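Local coordinates for Iron(3+)-hydroxamate-binding protein FhuD (Bacillus subtilis subsp. subtilis, PDB 3G9Q), which captures iron(3+)-hydroxamate complexes such as ferrichrome and delivers them to the membrane-bound permease of the FhuCBGD ABC transporter, at residues A[75-80]-A[86-91]; A[18-23]-A[65-70]. All blocks are in the same frame, centred on the assembly; numbering follows the deposited sequence.

In the fold
Counting from the N terminus, strand 17-19 comes first, then helix 25-31 and strand 35-37, the neighbour of 17-19 in a parallel sheet of order 2-1-3-4. A long connection leads to helix 64-68, and contact 2 closes this loop by packing residues 65-70 against residues 18-23. The chain next enters strand 74-78 on the other edge of 17-19, and helix 85-91 folds back on it in contact 1. The two contacts therefore follow in series, neither nesting nor crossing. Their strands are joined by backbone hydrogen bonds of Ile76 to Val18 and Met20, while helices 64-68 and 85-91 touch through Ile68 and Ile91.

Contact 1 of 2, residues A[75-80]-A[86-91]; sequences IIVWTT and KKLEKI
Leu88 meets Val77 and Ile75 through a single methyl group, CD2, and its approach is a compact example of how a helix seats itself on a parallel strand. The two strand residues are separated by one position, so both direct their side chains to the same face of the sheet, whereas Ile76 between them turns to the other.

The apolar contacts come first, because they carry the whole interaction. CG1 of Val77 lies 4.1 Å from CD2 of Leu88. A looser touch, 4.4 Å, joins CG2 of Ile75 to the same CD2. Val77 is turned with CG1 anti to its carbonyl carbon (chi1 -67°), which brings that branch to the helix, and the two side chains approach at a slant. Leu88 and Ile75 also mark the closest backbone approach, with their CA atoms 7.6 Å apart. Ile91, a turn later, faces the strand as well but adds only a little burial. The segments together bury a modest 130 Å².

Nothing polar joins the two segments; the nearby charges pair along the helix. A long salt bridge of 3.9 Å links NZ of Lys86 to OE2 of Glu89, one turn apart and away from the strand. Just before the segment, the side chain of Asp84 accepts a hydrogen bond from the backbone N of Lys87.

The setting is a beta-alpha-beta crossover. Strand 74-78 leads into helix 85-91, which returns the chain to strand 94-97, and Ile75 and Val77 hydrogen-bond through their backbones to Val95 in that adjacent parallel strand. On the helical face, Leu88 and Ile91 also touch Val64 of helix 64-68, while Ile75 leans on Val67, so the two helices lie side by side over the strand.

Contact 2 of 2, residues A[18-23]-A[65-70]; sequences VVMADG and EKVIDL
Val18 can be followed outward from CB, since each of its side-chain carbons finds a partner in the segment 65-70. CB already lies 4.1 Å from CG1 of Val67. At the first branch, CG1 of Val18 is anti to its own backbone N (chi1 172°) and meets the same Val67 CG1 at 3.8 Å. The second branch, CG2, is shared between two residues. It lies 4.0 Å from CG1 of Val67, and it also touches CD1 of Leu70 at 3.9 Å. Leu70 crosses Val18 at about a right angle, whereas Val67 arrives at a slant, so Val67 and Leu70 meet the same branched side chain from two different directions.

Val67 uses its other methyl on the residue just past the strand. Its CG2 is 4.0 Å from SE of Met20, present here as selenomethionine, where the strand gives way to a loop. Met20 bends at chi3 (88°), and the selenium rather than the terminal CE makes this touch. Val18 and Val67 also have the closest backbones, their CA atoms being 7.1 Å apart.

The helix ends at this contact: residues 65-68 are helical, and Leu70 already belongs to the following turn, its N bonded to O of Val67. That turn is tied back to the start of strand 17-19 by a hydrogen bond from Arg16 NE to Leu70 O. Beyond the two segments, Ile75 of the neighbouring strand touches Val18, and Val36 covers Val18 and Leu70.

Aliphatic carbons and one selenium make up the meeting surface. Between the two segments, in this sheet of the Rossmann-like lobe, the hold is therefore nonpolar and does not fix direction as a hydrogen bond would; the Arg16 bond beside them adds the one directed tie named here.

Contact 1 of 2, residues A[75-80]-A[86-91]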
# COMPACT_ATOMS: atom_id res chain seq x y z
N ILE A 75 -20.49 -10.21 -1.81
CA ILE A 75 -19.15 -10.78 -1.93
C ILE A 75 -18.27 -9.96 -2.86
O ILE A 75 -18.71 -9.56 -3.94
CB ILE A 75 -19.17 -12.20 -2.52
CG1 ILE A 75 -19.89 -13.13 -1.58
CG2 ILE A 75 -17.75 -12.70 -2.71
CD1 ILE A 75 -19.28 -13.35 -0.17
N ILE A 76 -17.04 -9.69 -2.46
CA ILE A 76 -16.18 -8.97 -3.36
C ILE A 76 -14.90 -9.74 -3.61
O ILE A 76 -14.23 -10.18 -2.68
CB ILE A 76 -15.90 -7.52 -2.87
CG1 ILE A 76 -14.85 -6.90 -3.76
CG2 ILE A 76 -15.47 -7.50 -1.41
CD1 ILE A 76 -13.35 -7.26 -3.54
N VAL A 77 -14.57 -9.95 -4.89
CA VAL A 77 -13.35 -10.68 -5.26
C VAL A 77 -12.70 -10.09 -6.49
O VAL A 77 -13.35 -9.39 -7.27
CB VAL A 77 -13.64 -12.15 -5.61
CG1 VAL A 77 -14.09 -12.90 -4.37
CG2 VAL A 77 -14.71 -12.21 -6.70
N TRP A 78 -11.43 -10.39 -6.69
CA TRP A 78 -10.76 -9.89 -7.88
C TRP A 78 -11.13 -10.77 -9.08
O TRP A 78 -11.73 -11.84 -8.91
CB TRP A 78 -9.24 -9.88 -7.70
CG TRP A 78 -8.72 -8.64 -7.03
CD1 TRP A 78 -9.01 -7.34 -7.36
CD2 TRP A 78 -7.79 -8.58 -5.95
NE1 TRP A 78 -8.32 -6.48 -6.54
CE2 TRP A 78 -7.56 -7.21 -5.67
CE3 TRP A 78 -7.12 -9.55 -5.19
CZ2 TRP A 78 -6.69 -6.79 -4.65
CZ3 TRP A 78 -6.25 -9.13 -4.17
CH2 TRP A 78 -6.05 -7.76 -3.92
N THR A 79 -10.80 -10.32 -10.28
CA THR A 79 -11.08 -11.09 -11.49
C THR A 79 -9.89 -12.00 -11.79
O THR A 79 -10.05 -13.03 -12.44
CB THR A 79 -11.31 -10.20 -12.74
OG1 THR A 79 -10.42 -9.08 -12.72
CG2 THR A 79 -12.76 -9.73 -12.81
N THR A 80 -8.71 -11.63 -11.30
CA THR A 80 -7.50 -12.42 -11.54
C THR A 80 -7.36 -13.54 -10.50
O THR A 80 -8.27 -14.36 -10.32
CB THR A 80 -6.20 -11.53 -11.51
OG1 THR A 80 -6.12 -10.82 -10.26
CG2 THR A 80 -6.21 -10.52 -12.66
N LYS A 86 -18.95 -17.89 -10.54
CA LYS A 86 -20.28 -18.50 -10.66
C LYS A 86 -20.76 -19.20 -9.37
O LYS A 86 -21.90 -19.00 -8.95
CB LYS A 86 -20.31 -19.50 -11.84
CG LYS A 86 -20.73 -18.89 -13.18
CD LYS A 86 -19.84 -17.71 -13.60
CE LYS A 86 -20.17 -17.22 -15.03
NZ LYS A 86 -21.61 -16.87 -15.22
N LYS A 87 -19.89 -20.01 -8.75
CA LYS A 87 -20.24 -20.71 -7.51
C LYS A 87 -20.66 -19.67 -6.46
O LYS A 87 -21.69 -19.82 -5.78
CB LYS A 87 -19.03 -21.50 -6.98
CG LYS A 87 -19.06 -23.02 -7.21
CD LYS A 87 -18.94 -23.42 -8.68
CE LYS A 87 -18.62 -24.84 -8.87
NZ LYS A 87 -17.51 -25.43 -8.44
N LEU A 88 -19.86 -18.62 -6.37
CA LEU A 88 -20.06 -17.51 -5.44
C LEU A 88 -21.32 -16.69 -5.72
O LEU A 88 -22.11 -16.43 -4.80
CB LEU A 88 -18.83 -16.60 -5.45
CG LEU A 88 -17.60 -17.05 -4.66
CD1 LEU A 88 -17.29 -18.50 -4.93
CD2 LEU A 88 -16.43 -16.17 -5.03
N GLU A 89 -21.52 -16.30 -6.97
CA GLU A 89 -22.69 -15.52 -7.35
C GLU A 89 -23.94 -16.17 -6.76
O GLU A 89 -24.93 -15.50 -6.45
CB GLU A 89 -22.83 -15.45 -8.87
CG GLU A 89 -21.62 -14.83 -9.59
CD GLU A 89 -21.66 -15.00 -11.11
OE1 GLU A 89 -20.70 -14.54 -11.78
OE2 GLU A 89 -22.64 -15.59 -11.65
N LYS A 90 -23.88 -17.49 -6.59
CA LYS A 90 -24.99 -18.26 -6.04
C LYS A 90 -25.22 -17.89 -4.58
O LYS A 90 -26.36 -17.67 -4.16
CB LYS A 90 -24.71 -19.76 -6.15
CG LYS A 90 -25.90 -20.59 -6.68
CD LYS A 90 -27.11 -20.57 -5.74
CE LYS A 90 -28.29 -21.38 -6.30
NZ LYS A 90 -29.56 -21.11 -5.54
N ILE A 91 -24.14 -17.82 -3.81
CA ILE A 91 -24.25 -17.48 -2.40
C ILE A 91 -24.88 -16.12 -2.13
O ILE A 91 -25.85 -16.01 -1.37
CB ILE A 91 -22.88 -17.54 -1.71
CG1 ILE A 91 -22.29 -18.94 -1.87
CG2 ILE A 91 -23.02 -17.18 -0.23
CD1 ILE A 91 -21.52 -19.16 -3.12

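Contact 2 of 2, residues A[18-23]-A[65-70]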
# COMPACT_ATOMS: atom_id res chain seq x y z
N VAL A 18 -18.31 -10.19 2.68
CA VAL A 18 -17.14 -11.06 2.71
C VAL A 18 -16.23 -10.55 1.60
O VAL A 18 -16.61 -10.52 0.42
CB VAL A 18 -17.52 -12.54 2.43
CG1 VAL A 18 -16.26 -13.38 2.27
CG2 VAL A 18 -18.37 -13.08 3.55
N VAL A 19 -15.03 -10.12 1.98
CA VAL A 19 -14.06 -9.58 1.05
C VAL A 19 -12.94 -10.57 0.78
O VAL A 19 -12.13 -10.83 1.66
CB VAL A 19 -13.44 -8.28 1.61
CG1 VAL A 19 -12.49 -7.67 0.60
CG2 VAL A 19 -14.54 -7.30 1.96
N MSE A 20 -12.90 -11.14 -0.41
CA MSE A 20 -11.85 -12.10 -0.72
C MSE A 20 -10.59 -11.46 -1.32
O MSE A 20 -9.55 -12.11 -1.47
CB MSE A 20 -12.40 -13.22 -1.61
CG MSE A 20 -13.13 -14.32 -0.83
SE MSE A 20 -14.44 -15.33 -1.86
CE MSE A 20 -13.31 -16.74 -2.59
N ALA A 21 -10.69 -10.17 -1.63
CA ALA A 21 -9.56 -9.41 -2.18
C ALA A 21 -8.92 -8.62 -1.04
O ALA A 21 -9.30 -7.49 -0.78
CB ALA A 21 -10.04 -8.46 -3.27
N ASP A 22 -7.94 -9.22 -0.36
CA ASP A 22 -7.25 -8.57 0.77
C ASP A 22 -7.04 -7.06 0.63
O ASP A 22 -7.29 -6.31 1.57
CB ASP A 22 -5.89 -9.23 0.99
CG ASP A 22 -5.22 -9.62 -0.31
OD1 ASP A 22 -5.79 -10.48 -1.01
OD2 ASP A 22 -4.15 -9.06 -0.64
N GLY A 23 -6.58 -6.64 -0.54
CA GLY A 23 -6.30 -5.23 -0.78
C GLY A 23 -7.45 -4.23 -0.70
O GLY A 23 -7.21 -3.03 -0.84
N GLU A 65 -16.69 -22.83 0.63
CA GLU A 65 -17.46 -23.33 1.77
C GLU A 65 -17.32 -22.40 2.98
O GLU A 65 -18.30 -22.12 3.68
CB GLU A 65 -16.99 -24.74 2.15
CG GLU A 65 -16.90 -25.75 0.99
CD GLU A 65 -15.67 -25.56 0.09
OE1 GLU A 65 -14.55 -25.38 0.62
OE2 GLU A 65 -15.83 -25.60 -1.15
N LYS A 66 -16.11 -21.92 3.22
CA LYS A 66 -15.87 -21.03 4.35
C LYS A 66 -16.70 -19.74 4.25
O LYS A 66 -16.99 -19.09 5.27
CB LYS A 66 -14.36 -20.72 4.46
CG LYS A 66 -13.53 -21.91 4.98
CD LYS A 66 -12.05 -21.56 5.23
CE LYS A 66 -11.89 -20.31 6.10
NZ LYS A 66 -12.72 -20.36 7.35
N VAL A 67 -17.08 -19.38 3.02
CA VAL A 67 -17.89 -18.17 2.78
C VAL A 67 -19.36 -18.48 3.04
O VAL A 67 -20.14 -17.59 3.44
CB VAL A 67 -17.73 -17.64 1.32
CG1 VAL A 67 -18.43 -16.30 1.16
CG2 VAL A 67 -16.26 -17.49 0.98
N ILE A 68 -19.75 -19.74 2.83
CA ILE A 68 -21.12 -20.17 3.06
C ILE A 68 -21.55 -19.98 4.52
O ILE A 68 -22.65 -19.52 4.79
CB ILE A 68 -21.30 -21.66 2.69
CG1 ILE A 68 -21.24 -21.84 1.18
CG2 ILE A 68 -22.67 -22.17 3.16
CD1 ILE A 68 -20.70 -20.71 0.29
N ASP A 69 -20.66 -20.32 5.44
CA ASP A 69 -20.96 -20.23 6.86
C ASP A 69 -21.01 -18.82 7.41
O ASP A 69 -21.24 -18.62 8.60
CB ASP A 69 -19.93 -21.04 7.65
CG ASP A 69 -19.59 -22.36 6.97
OD1 ASP A 69 -20.55 -23.05 6.53
OD2 ASP A 69 -18.38 -22.69 6.87
N LEU A 70 -20.82 -17.83 6.55
CA LEU A 70 -20.85 -16.44 6.97
C LEU A 70 -22.07 -15.75 6.35
O LEU A 70 -22.26 -14.53 6.51
CB LEU A 70 -19.55 -15.73 6.53
CG LEU A 70 -18.17 -16.18 7.05
CD1 LEU A 70 -17.11 -15.73 6.10
CD2 LEU A 70 -17.92 -15.62 8.44